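Local coordinates for putative periplasmic or exported protein (Salmonella enterica subsp. enterica serovar Typhimurium, PDB 4GQZ) that probably binds copper in the bacterial periplasm and so contributes to copper resistance, and forms a V-shaped dimer, at residues 46-51 / 55-60; 22-27 / 40-45; 110-113 / 119-122; 130-135 / 156-161; 105-110 / 122-127. One frame throughout, in Å; residues are numbered along the deposited sequence.

Contact 1: 46-51 / 55-60; sequences ELKLSD and IYTLPL
Leu-47 and Leu-58 pair across an antiparallel beta hairpin formed by strands 46-50 and 55-59. Each gives its backbone N-H to the other's carbonyl, with Leu-47 N to Leu-58 O at 2.8 Å and nearly straight at 176°. Leu-49 and Tyr-56 form the next hydrogen-bonded pair in the same way. Four short bonds therefore lock the register. Between them, Lys-48 and Thr-57 form a non-hydrogen-bonded pair.

Leu-47, Leu-49, Tyr-56 and Leu-58 share one face of the hairpin. Leu-58 can be followed outward along this face. Its CB lies 4.0 Å from Leu-47 O. CG stands beside the backbone N and anti to the carbonyl carbon (chi1 -54°), and it carries CD1 toward the partner strand. There CD1 meets two methyls, Leu-49 CD1 at 3.9 Å and Leu-47 CD1 at 4.1 Å. The Leu-47 side chain runs alongside that of Leu-58, while the Leu-49 side chain meets it at a slant. This face is covered by helices 5-12 and 20-28, where Ile-23 touches both Leu-47 and Leu-58.

The other face carries Glu-46, Lys-48, Ser-50, Ile-55, Thr-57 and Pro-59. The second subunit lies against part of it, with its Ser-7 on Thr-57. Strand 55-59 is the outer strand of its sheet within the chain, and Ile-55 and Leu-60 make backbone hydrogen bonds to the second subunit. Glu-46 and Thr-57 point the same way, side by side. They touch without a hydrogen bond: Glu-46 OE1 lies 3.6 Å from the methyl Thr-57 CG2.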
# COMPACT_ATOMS: atom_id res chain seq x y z
N GLU B 46 10.05 -0.28 0.48
CA GLU B 46 9.96 -1.70 0.11
C GLU B 46 9.92 -2.66 1.30
O GLU B 46 10.56 -2.43 2.33
CB GLU B 46 11.16 -2.12 -0.73
CG GLU B 46 11.53 -1.21 -1.89
CD GLU B 46 12.82 -1.65 -2.56
OE1 GLU B 46 13.46 -2.60 -2.05
OE2 GLU B 46 13.19 -1.05 -3.59
N LEU B 47 9.19 -3.76 1.13
CA LEU B 47 9.34 -4.90 2.01
C LEU B 47 10.24 -5.90 1.25
O LEU B 47 9.92 -6.25 0.11
CB LEU B 47 7.98 -5.53 2.25
CG LEU B 47 7.65 -6.44 3.43
CD1 LEU B 47 6.85 -7.63 2.95
CD2 LEU B 47 8.87 -6.84 4.26
N LYS B 48 11.36 -6.32 1.84
CA LYS B 48 12.26 -7.28 1.17
C LYS B 48 12.13 -8.65 1.80
O LYS B 48 12.24 -8.79 3.02
CB LYS B 48 13.72 -6.84 1.26
CG LYS B 48 14.03 -5.45 0.73
CD LYS B 48 15.48 -5.09 1.10
CE LYS B 48 15.81 -3.63 0.81
NZ LYS B 48 17.07 -3.21 1.50
N LEU B 49 11.91 -9.66 0.98
CA LEU B 49 11.70 -11.01 1.49
C LEU B 49 12.68 -11.96 0.85
O LEU B 49 13.02 -11.81 -0.33
CB LEU B 49 10.28 -11.49 1.20
CG LEU B 49 9.10 -10.69 1.75
CD1 LEU B 49 7.79 -11.12 1.07
CD2 LEU B 49 9.03 -10.83 3.24
N SER B 50 13.13 -12.95 1.62
CA SER B 50 14.03 -13.97 1.08
C SER B 50 13.88 -15.34 1.74
O SER B 50 13.63 -15.44 2.95
CB SER B 50 15.48 -13.48 1.14
OG SER B 50 16.31 -14.33 0.36
N ASP B 51 14.05 -16.39 0.93
CA ASP B 51 13.95 -17.79 1.34
C ASP B 51 15.36 -18.37 1.39
O ASP B 51 15.60 -19.46 1.91
CB ASP B 51 13.12 -18.57 0.30
CG ASP B 51 12.53 -19.87 0.84
OD1 ASP B 51 13.14 -20.47 1.76
OD2 ASP B 51 11.46 -20.29 0.35
N ILE B 55 16.08 -12.63 -3.42
CA ILE B 55 15.33 -11.60 -2.72
C ILE B 55 14.16 -11.08 -3.53
O ILE B 55 14.30 -10.76 -4.71
CB ILE B 55 16.24 -10.40 -2.39
CG1 ILE B 55 17.52 -10.89 -1.71
CG2 ILE B 55 15.51 -9.38 -1.52
CD1 ILE B 55 18.79 -10.20 -2.20
N TYR B 56 13.00 -10.97 -2.88
CA TYR B 56 11.80 -10.45 -3.53
C TYR B 56 11.52 -9.11 -2.90
O TYR B 56 11.79 -8.93 -1.71
CB TYR B 56 10.62 -11.39 -3.30
CG TYR B 56 10.95 -12.83 -3.64
CD1 TYR B 56 11.35 -13.19 -4.91
CD2 TYR B 56 10.86 -13.83 -2.66
CE1 TYR B 56 11.67 -14.53 -5.22
CE2 TYR B 56 11.17 -15.15 -2.96
CZ TYR B 56 11.57 -15.49 -4.24
OH TYR B 56 11.88 -16.79 -4.52
N THR B 57 11.00 -8.17 -3.69
CA THR B 57 10.69 -6.83 -3.18
C THR B 57 9.25 -6.42 -3.45
O THR B 57 8.81 -6.38 -4.60
CB THR B 57 11.61 -5.74 -3.77
OG1 THR B 57 11.53 -5.76 -5.20
CG2 THR B 57 13.06 -5.97 -3.34
N LEU B 58 8.52 -6.11 -2.38
CA LEU B 58 7.14 -5.69 -2.51
C LEU B 58 7.06 -4.21 -2.14
O LEU B 58 7.43 -3.83 -1.03
CB LEU B 58 6.25 -6.50 -1.57
CG LEU B 58 6.30 -8.03 -1.65
CD1 LEU B 58 5.29 -8.65 -0.69
CD2 LEU B 58 6.07 -8.53 -3.07
N PRO B 59 6.59 -3.38 -3.07
CA PRO B 59 6.45 -1.95 -2.78
C PRO B 59 5.44 -1.71 -1.67
O PRO B 59 4.41 -2.41 -1.60
CB PRO B 59 5.91 -1.38 -4.10
CG PRO B 59 6.33 -2.38 -5.16
CD PRO B 59 6.24 -3.71 -4.47
N LEU B 60 5.74 -0.74 -0.80
CA LEU B 60 4.79 -0.29 0.20
C LEU B 60 3.73 0.62 -0.42
O LEU B 60 3.79 0.96 -1.61
CB LEU B 60 5.50 0.42 1.35
CG LEU B 60 6.00 -0.41 2.54
CD1 LEU B 60 6.35 -1.85 2.19
CD2 LEU B 60 7.18 0.25 3.26

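Contact 2: 22-27 / 40-45; sequences QIVDTI and ASITST
Ile-42 and Val-24 bury the most surface on their respective segments, and they meet through methyl groups. Ile-42 CD1 sits 3.9 Å from Val-24 CG1, and Val-24 CG2 lies at the same distance. The end of the isoleucine thus fits against both branches of the valine. The two side chains cross at about a right angle. In Ile-42, CG1 is anti to the backbone N (chi1 -175°) and the chain stays extended beyond it (chi2 168°). This carries CD1 across to the helix.

Ala-40 makes the second point of contact, two residues back along the strand. Its CB is 4.1 Å from Ile-27 CG2 and 4.2 Å from Ile-27 CD1. The single alanine methyl therefore touches both the CG2 branch and the CD1 tip of Ile-27. The arrangement is a helix packed on a beta sheet. Helix 20-28 lays Val-24 and Ile-27, three residues apart and so nearly one turn, over strand 39-42. Ala-40 and Ile-42 are alternate residues of that strand and send their side chains to the same face.

All four residues are buried, and no hydrogen bond crosses between the segments. Tyr-65 of strand 63-68 touches both Val-24 and Ile-42. Leu-83 packs on Ile-27.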
# COMPACT_ATOMS: atom_id res chain seq x y z
N GLN B 22 -1.18 -5.63 5.72
CA GLN B 22 -1.50 -6.88 6.41
C GLN B 22 -0.31 -7.83 6.40
O GLN B 22 -0.10 -8.56 7.36
CB GLN B 22 -2.74 -7.54 5.78
CG GLN B 22 -4.01 -6.69 5.86
CD GLN B 22 -5.18 -7.25 5.05
OE1 GLN B 22 -5.00 -7.92 4.03
NE2 GLN B 22 -6.39 -6.98 5.51
N ILE B 23 0.47 -7.82 5.32
CA ILE B 23 1.65 -8.70 5.26
C ILE B 23 2.70 -8.24 6.28
O ILE B 23 3.21 -9.04 7.07
CB ILE B 23 2.31 -8.70 3.88
CG1 ILE B 23 1.37 -9.32 2.84
CG2 ILE B 23 3.62 -9.48 3.90
CD1 ILE B 23 1.89 -9.20 1.41
N VAL B 24 3.04 -6.95 6.23
CA VAL B 24 3.99 -6.36 7.17
C VAL B 24 3.54 -6.58 8.61
O VAL B 24 4.32 -7.09 9.44
CB VAL B 24 4.22 -4.88 6.86
CG1 VAL B 24 5.04 -4.20 7.96
CG2 VAL B 24 4.92 -4.75 5.51
N ASP B 25 2.28 -6.22 8.91
CA ASP B 25 1.72 -6.46 10.25
C ASP B 25 1.82 -7.93 10.66
O ASP B 25 2.17 -8.24 11.80
CB ASP B 25 0.24 -6.05 10.31
CG ASP B 25 0.03 -4.56 10.18
OD1 ASP B 25 1.03 -3.81 10.27
OD2 ASP B 25 -1.13 -4.14 9.99
N THR B 26 1.50 -8.84 9.75
CA THR B 26 1.49 -10.26 10.09
C THR B 26 2.90 -10.71 10.47
O THR B 26 3.10 -11.42 11.47
CB THR B 26 1.00 -11.13 8.91
OG1 THR B 26 -0.34 -10.72 8.53
CG2 THR B 26 1.00 -12.60 9.28
N ILE B 27 3.88 -10.28 9.68
CA ILE B 27 5.25 -10.73 9.91
C ILE B 27 5.82 -10.12 11.18
O ILE B 27 6.39 -10.82 12.03
CB ILE B 27 6.15 -10.40 8.71
CG1 ILE B 27 5.68 -11.15 7.46
CG2 ILE B 27 7.58 -10.82 8.99
CD1 ILE B 27 6.57 -10.90 6.25
N ALA B 40 12.98 -11.08 6.39
CA ALA B 40 12.11 -9.97 6.01
C ALA B 40 12.62 -8.70 6.66
O ALA B 40 12.78 -8.63 7.89
CB ALA B 40 10.68 -10.25 6.44
N SER B 41 12.87 -7.69 5.84
CA SER B 41 13.24 -6.39 6.36
C SER B 41 12.43 -5.34 5.62
O SER B 41 11.89 -5.61 4.53
CB SER B 41 14.74 -6.16 6.19
OG SER B 41 15.11 -6.32 4.84
N ILE B 42 12.32 -4.15 6.19
CA ILE B 42 11.48 -3.14 5.59
C ILE B 42 12.19 -1.80 5.50
O ILE B 42 12.88 -1.39 6.43
CB ILE B 42 10.12 -3.03 6.33
CG1 ILE B 42 9.18 -2.05 5.63
CG2 ILE B 42 10.31 -2.70 7.81
CD1 ILE B 42 7.74 -2.12 6.14
N THR B 43 12.06 -1.14 4.35
CA THR B 43 12.64 0.18 4.14
C THR B 43 11.51 1.16 3.98
O THR B 43 10.35 0.80 4.11
CB THR B 43 13.49 0.23 2.86
OG1 THR B 43 12.64 0.35 1.71
CG2 THR B 43 14.33 -1.02 2.73
N SER B 44 11.84 2.42 3.70
CA SER B 44 10.81 3.43 3.55
C SER B 44 9.85 3.09 2.40
O SER B 44 8.70 3.52 2.39
CB SER B 44 11.46 4.78 3.28
OG SER B 44 12.35 4.68 2.18
N THR B 45 10.33 2.32 1.43
CA THR B 45 9.53 2.10 0.24
C THR B 45 9.30 0.64 -0.13
O THR B 45 8.44 0.37 -0.96
CB THR B 45 10.07 2.85 -1.01
OG1 THR B 45 11.45 2.51 -1.22
CG2 THR B 45 9.96 4.37 -0.82

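Contact 3: 110-113 / 119-122; sequences KEMQ and FIGV
Strands 111-113 and 120-122 face each other at Met-112 and Ile-120 without pairing as neighbours in a sheet. Their axes come no closer than 8.1 Å, and their directions differ by 127°. No hydrogen bond links the segments. The chain turns a corner at Lys-110 just before the first strand. Strand 111-113 pairs with strand 94-101, and strand 120-125 pairs with strand 63-68. The contact is thus a packing of one sheet against another through side chains.

Met-112, present as selenomethionine, makes most of the contact from its segment. Its chain runs straight to SE and then bends there (chi3 74°), which turns CE toward strand 120-122. CE lies 3.6 Å from Ile-120 CG2 and 3.7 Å from Gly-121 O. SE rests 3.9 Å from Val-122 CG1, with the two side chains at about a right angle. The selenium and the terminal methyl together spread along Ile-120, Gly-121 and Val-122. The Ile-120 side chain meets Met-112 at a slant. Phe-95 packs on Ile-120, and Leu-66 on Val-122.

Contact across this interface is mainly apolar, so it depends on the shape of the side chains rather than on directed bonds.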
# COMPACT_ATOMS: atom_id res chain seq x y z
N LYS B 110 -2.58 6.37 21.47
CA LYS B 110 -3.30 5.23 22.02
C LYS B 110 -2.43 4.25 22.80
O LYS B 110 -1.20 4.28 22.71
CB LYS B 110 -4.08 4.47 20.94
CG LYS B 110 -3.24 3.89 19.82
CD LYS B 110 -4.18 3.20 18.83
CE LYS B 110 -3.42 2.46 17.75
NZ LYS B 110 -2.77 3.36 16.75
N GLU B 111 -3.10 3.38 23.55
CA GLU B 111 -2.45 2.26 24.22
C GLU B 111 -2.13 1.19 23.19
O GLU B 111 -3.02 0.72 22.47
CB GLU B 111 -3.38 1.66 25.29
CG GLU B 111 -4.17 2.69 26.10
CD GLU B 111 -3.28 3.71 26.78
OE1 GLU B 111 -2.12 3.37 27.10
OE2 GLU B 111 -3.74 4.87 26.98
N MSE B 112 -0.86 0.81 23.10
CA MSE B 112 -0.45 -0.25 22.18
C MSE B 112 0.38 -1.29 22.92
O MSE B 112 1.14 -0.96 23.84
CB MSE B 112 0.35 0.33 21.01
CG MSE B 112 -0.36 1.48 20.30
SE MSE B 112 0.64 2.09 18.74
CE MSE B 112 0.24 0.60 17.55
N GLN B 113 0.23 -2.55 22.53
CA GLN B 113 0.97 -3.66 23.12
C GLN B 113 2.15 -4.01 22.23
O GLN B 113 1.98 -4.24 21.04
CB GLN B 113 0.04 -4.86 23.19
CG GLN B 113 0.55 -6.01 24.03
CD GLN B 113 0.19 -5.86 25.49
OE1 GLN B 113 -0.18 -4.77 25.94
NE2 GLN B 113 0.27 -6.95 26.23
N PHE B 119 8.81 -5.12 19.51
CA PHE B 119 8.55 -3.90 18.74
C PHE B 119 7.08 -3.49 18.74
O PHE B 119 6.19 -4.29 19.08
CB PHE B 119 9.04 -4.07 17.30
CG PHE B 119 10.53 -3.95 17.14
CD1 PHE B 119 11.37 -5.02 17.45
CD2 PHE B 119 11.09 -2.76 16.66
CE1 PHE B 119 12.76 -4.92 17.30
CE2 PHE B 119 12.48 -2.65 16.50
CZ PHE B 119 13.32 -3.74 16.83
N ILE B 120 6.84 -2.24 18.37
CA ILE B 120 5.52 -1.75 18.00
C ILE B 120 5.64 -1.09 16.63
O ILE B 120 6.57 -0.31 16.41
CB ILE B 120 5.00 -0.70 18.98
CG1 ILE B 120 4.92 -1.30 20.39
CG2 ILE B 120 3.65 -0.17 18.52
CD1 ILE B 120 4.85 -0.28 21.49
N GLY B 121 4.71 -1.36 15.72
CA GLY B 121 4.73 -0.70 14.43
C GLY B 121 3.59 0.30 14.26
O GLY B 121 2.47 0.04 14.68
N VAL B 122 3.89 1.47 13.69
CA VAL B 122 2.82 2.40 13.33
C VAL B 122 2.88 2.77 11.86
O VAL B 122 3.95 2.82 11.26
CB VAL B 122 2.86 3.69 14.17
CG1 VAL B 122 2.53 3.38 15.62
CG2 VAL B 122 4.23 4.36 14.07

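Contact 4: 130-135 / 156-161; sequences GTLEVS and TELPLR
Leu-158 reaches Leu-132 and Val-134 with a single methyl, and this is the tight part of the contact. Leu-158 CD1 lies 3.9 Å from Leu-132 CD2. The same methyl is 4.1 Å from Val-134 CG2. Both side chains of the strand cross that of Leu-158 at about a right angle, so CD1 is held against two branches two residues apart. In Leu-158, CG is anti to the carbonyl carbon (chi1 -74°) and the chain runs on extended (chi2 171°). This points the methyl at the strand. All three residues are buried.

The contact is looser toward the C terminus. Leu-160 is buried too, but its nearest approach is CD1 to Val-134 O at 4.2 Å. No hydrogen bond joins the two segments.

The solvent side carries the polar groups. Arg-161, the last residue, is exposed and folds back on its own segment. Its NH1 donates to Leu-160 O at 3.0 Å, in the guanidinium plane but from above the plane of the carbonyl. Pro-159 CB lies over one face of the guanidinium, toward its rim. Glu-157 is exposed as well, at the centre of an inverse gamma turn, and its OE2 bonds to His-143.

The segment 156-161 is the irregular tail that follows strand 154-155. It packs on strand 129-136, which runs between strands 94-101 and 139-146 in their antiparallel sheet. Phe-68 of strand 63-68 touches Leu-132, Val-134 and Leu-158.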
# COMPACT_ATOMS: atom_id res chain seq x y z
N GLY B 130 8.31 14.93 12.96
CA GLY B 130 7.61 15.08 14.22
C GLY B 130 8.30 14.42 15.38
O GLY B 130 9.53 14.30 15.41
N THR B 131 7.49 13.99 16.35
CA THR B 131 8.03 13.41 17.57
C THR B 131 7.21 12.20 17.94
O THR B 131 5.98 12.22 17.85
CB THR B 131 7.99 14.42 18.74
OG1 THR B 131 8.76 15.58 18.40
CG2 THR B 131 8.57 13.81 20.03
N LEU B 132 7.89 11.14 18.36
CA LEU B 132 7.22 9.98 18.94
C LEU B 132 7.50 10.00 20.44
O LEU B 132 8.65 10.17 20.86
CB LEU B 132 7.77 8.69 18.34
CG LEU B 132 7.47 7.43 19.17
CD1 LEU B 132 6.00 7.10 19.13
CD2 LEU B 132 8.29 6.23 18.73
N GLU B 133 6.46 9.84 21.25
CA GLU B 133 6.66 9.68 22.69
C GLU B 133 6.06 8.36 23.11
O GLU B 133 4.98 7.98 22.63
CB GLU B 133 6.03 10.81 23.50
CG GLU B 133 6.28 10.66 25.01
CD GLU B 133 5.58 11.71 25.86
OE1 GLU B 133 4.86 12.55 25.28
OE2 GLU B 133 5.76 11.70 27.10
N VAL B 134 6.76 7.65 23.97
CA VAL B 134 6.30 6.37 24.47
C VAL B 134 6.32 6.44 25.99
O VAL B 134 7.19 7.10 26.57
CB VAL B 134 7.19 5.21 23.95
CG1 VAL B 134 6.74 3.88 24.53
CG2 VAL B 134 7.16 5.17 22.45
N SER B 135 5.35 5.81 26.64
CA SER B 135 5.36 5.81 28.09
C SER B 135 4.96 4.45 28.65
O SER B 135 4.12 3.76 28.07
CB SER B 135 4.50 6.95 28.66
OG SER B 135 3.14 6.56 28.75
N THR B 156 15.31 2.47 17.78
CA THR B 156 15.62 1.75 19.02
C THR B 156 16.13 2.68 20.11
O THR B 156 16.32 2.26 21.25
CB THR B 156 16.65 0.63 18.79
OG1 THR B 156 17.78 1.16 18.10
CG2 THR B 156 16.06 -0.51 17.94
N GLU B 157 16.33 3.95 19.76
CA GLU B 157 16.86 4.94 20.71
C GLU B 157 15.77 5.49 21.62
O GLU B 157 15.50 6.69 21.62
CB GLU B 157 17.55 6.10 19.96
CG GLU B 157 18.84 5.70 19.23
CD GLU B 157 19.38 6.80 18.30
OE1 GLU B 157 20.37 6.52 17.57
OE2 GLU B 157 18.83 7.93 18.28
N LEU B 158 15.14 4.62 22.39
CA LEU B 158 14.04 5.04 23.25
C LEU B 158 14.22 4.56 24.68
O LEU B 158 13.46 3.73 25.15
CB LEU B 158 12.70 4.50 22.72
CG LEU B 158 12.11 5.15 21.47
CD1 LEU B 158 10.91 4.33 20.96
CD2 LEU B 158 11.71 6.58 21.75
N PRO B 159 15.22 5.12 25.38
CA PRO B 159 15.44 4.71 26.78
C PRO B 159 14.39 5.29 27.74
O PRO B 159 14.30 6.51 27.93
CB PRO B 159 16.82 5.27 27.09
CG PRO B 159 16.93 6.49 26.21
CD PRO B 159 16.20 6.13 24.94
N LEU B 160 13.60 4.41 28.34
CA LEU B 160 12.58 4.81 29.31
C LEU B 160 13.22 5.35 30.58
O LEU B 160 13.96 4.63 31.25
CB LEU B 160 11.72 3.61 29.69
CG LEU B 160 10.40 3.29 28.98
CD1 LEU B 160 9.99 4.30 27.91
CD2 LEU B 160 10.40 1.88 28.44
N ARG B 161 12.93 6.60 30.92
CA ARG B 161 13.39 7.16 32.19
C ARG B 161 12.21 7.81 32.92
O ARG B 161 12.19 7.90 34.15
CB ARG B 161 14.51 8.19 31.98
CG ARG B 161 15.73 7.72 31.18
CD ARG B 161 16.39 6.49 31.82
NE ARG B 161 17.62 6.08 31.12
CZ ARG B 161 17.77 4.92 30.48
NH1 ARG B 161 16.77 4.04 30.41
NH2 ARG B 161 18.93 4.64 29.89
OXT ARG B 161 11.25 8.25 32.28

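Contact 5: 105-110 / 122-127; sequences AVIVQK and VWLPRN
Leu-124 meets Val-108 and Ile-107 with one methyl but at two different inclinations. Its CD2 is 3.9 Å from Val-108 CG2, and there the side chains stand at about a right angle. The same CD2 is 4.1 Å from Ile-107 CG2, where they meet at a slant. Leu-124 CG is anti to the carbonyl carbon (chi1 -63°). CD1 continues the extended line (chi2 176°), and it is the other branch, CD2, that turns to the facing strand and touches both methyls.

Ile-107 uses its CG2 branch a second time. This methyl lies 3.7 Å from Pro-125 CD, the shortest approach across the segments. Here the two side chains slide past each other in opposite directions. Ile-107 and Pro-125 are partly exposed, whereas Val-108 and Leu-124 are buried. The contact thus runs from the interior toward the surface.

Two adjacent residues of one strand can both face the partner because of a classic beta bulge: Ile-107 and Val-108 together lie opposite Val-99 of strand 94-101. The bulge thereby adds a second side chain to the apolar surface. Strands 106-109 and 122-125 run antiparallel at 174°, but their axes are 8.2 Å apart and they belong to different sheets. Strand 120-125 is hydrogen-bonded to strand 63-68 instead, and Leu-66 packs against Leu-124.

The touching atoms are all aliphatic carbons, and no hydrogen bond crosses. The two sheets are therefore held face to face here by dispersion and by the exclusion of water.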
# COMPACT_ATOMS: atom_id res chain seq x y z
N ALA B 105 -0.20 18.53 15.09
CA ALA B 105 -1.30 17.59 14.91
C ALA B 105 -0.95 16.25 15.54
O ALA B 105 0.15 15.74 15.33
CB ALA B 105 -1.60 17.41 13.44
N VAL B 106 -1.88 15.69 16.31
CA VAL B 106 -1.69 14.35 16.86
C VAL B 106 -2.07 13.30 15.81
O VAL B 106 -3.21 13.24 15.37
CB VAL B 106 -2.51 14.14 18.15
CG1 VAL B 106 -2.45 12.68 18.61
CG2 VAL B 106 -1.99 15.05 19.23
N ILE B 107 -1.10 12.49 15.40
CA ILE B 107 -1.32 11.49 14.37
C ILE B 107 -1.69 10.16 15.02
O ILE B 107 -2.53 9.40 14.54
CB ILE B 107 -0.06 11.25 13.51
CG1 ILE B 107 0.50 12.56 12.96
CG2 ILE B 107 -0.36 10.28 12.38
CD1 ILE B 107 -0.51 13.39 12.16
N VAL B 108 -1.00 9.88 16.12
CA VAL B 108 -1.24 8.65 16.86
C VAL B 108 -1.33 8.98 18.33
O VAL B 108 -0.50 9.72 18.86
CB VAL B 108 -0.10 7.62 16.64
CG1 VAL B 108 -0.39 6.35 17.42
CG2 VAL B 108 0.05 7.29 15.17
N GLN B 109 -2.35 8.46 18.99
CA GLN B 109 -2.44 8.56 20.43
C GLN B 109 -3.26 7.39 20.94
O GLN B 109 -4.49 7.40 20.83
CB GLN B 109 -3.10 9.86 20.85
CG GLN B 109 -3.65 9.82 22.27
CD GLN B 109 -2.74 10.48 23.25
OE1 GLN B 109 -1.74 9.90 23.68
NE2 GLN B 109 -3.09 11.71 23.64
N LYS B 110 -2.58 6.37 21.47
CA LYS B 110 -3.30 5.23 22.02
C LYS B 110 -2.43 4.25 22.80
O LYS B 110 -1.20 4.28 22.71
CB LYS B 110 -4.08 4.47 20.94
CG LYS B 110 -3.24 3.89 19.82
CD LYS B 110 -4.18 3.20 18.83
CE LYS B 110 -3.42 2.46 17.75
NZ LYS B 110 -2.77 3.36 16.75
N VAL B 122 3.89 1.47 13.69
CA VAL B 122 2.82 2.40 13.33
C VAL B 122 2.88 2.77 11.86
O VAL B 122 3.95 2.82 11.26
CB VAL B 122 2.86 3.69 14.17
CG1 VAL B 122 2.53 3.38 15.62
CG2 VAL B 122 4.23 4.36 14.07
N TRP B 123 1.71 3.06 11.29
CA TRP B 123 1.62 3.48 9.90
C TRP B 123 1.38 4.98 9.85
O TRP B 123 0.38 5.48 10.38
CB TRP B 123 0.50 2.71 9.21
CG TRP B 123 0.81 1.23 9.05
CD1 TRP B 123 0.39 0.21 9.86
CD2 TRP B 123 1.58 0.63 8.00
NE1 TRP B 123 0.86 -0.99 9.38
CE2 TRP B 123 1.59 -0.76 8.24
CE3 TRP B 123 2.27 1.13 6.90
CZ2 TRP B 123 2.27 -1.66 7.41
CZ3 TRP B 123 2.94 0.25 6.07
CH2 TRP B 123 2.94 -1.14 6.34
N LEU B 124 2.29 5.69 9.20
CA LEU B 124 2.35 7.14 9.32
C LEU B 124 2.28 7.80 7.94
O LEU B 124 2.73 7.21 6.95
CB LEU B 124 3.64 7.54 10.04
CG LEU B 124 3.84 7.06 11.48
CD1 LEU B 124 5.19 7.46 11.99
CD2 LEU B 124 2.77 7.64 12.39
N PRO B 125 1.72 9.02 7.86
CA PRO B 125 1.75 9.77 6.60
C PRO B 125 3.20 9.96 6.16
O PRO B 125 4.07 10.09 7.01
CB PRO B 125 1.16 11.14 6.98
CG PRO B 125 0.47 10.94 8.30
CD PRO B 125 1.16 9.79 8.99
N ARG B 126 3.44 9.94 4.86
CA ARG B 126 4.80 10.12 4.34
C ARG B 126 5.21 11.59 4.34
O ARG B 126 4.36 12.47 4.34
CB ARG B 126 4.89 9.54 2.92
CG ARG B 126 4.77 8.03 2.89
CD ARG B 126 4.88 7.46 1.47
NE ARG B 126 4.89 6.00 1.49
CZ ARG B 126 5.94 5.26 1.83
NH1 ARG B 126 7.09 5.82 2.19
NH2 ARG B 126 5.85 3.94 1.80
N ASN B 127 6.51 11.83 4.35
CA ASN B 127 7.06 13.18 4.28
C ASN B 127 6.62 14.10 5.40
O ASN B 127 6.45 15.30 5.20
CB ASN B 127 6.77 13.81 2.91
CG ASN B 127 7.44 13.06 1.79
OD1 ASN B 127 8.65 12.81 1.83
ND2 ASN B 127 6.67 12.66 0.79

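How the contacts relate
From the N terminus, contact 2 comes first and closes the loop from helix 20-28 to strand 39-42. Contact 1 follows in series as a tight hairpin. Its strand 46-50 is the sheet neighbour of 39-42, and a backbone hydrogen bond from Lys-48 N to Ser-41 O joins the two contacts. Contact 3 closes a short loop inside the longer one of contact 5. The two share Lys-110 and Val-122, and both set strand 120-125 against the sheet of strand 94-101. Contact 4 comes last and brings the C-terminal tail onto that sheet. Arg-126 and Trp-123 of contact 5 bond to Ser-44 and Asp-25 of contact 2, tying the two halves of the chain together.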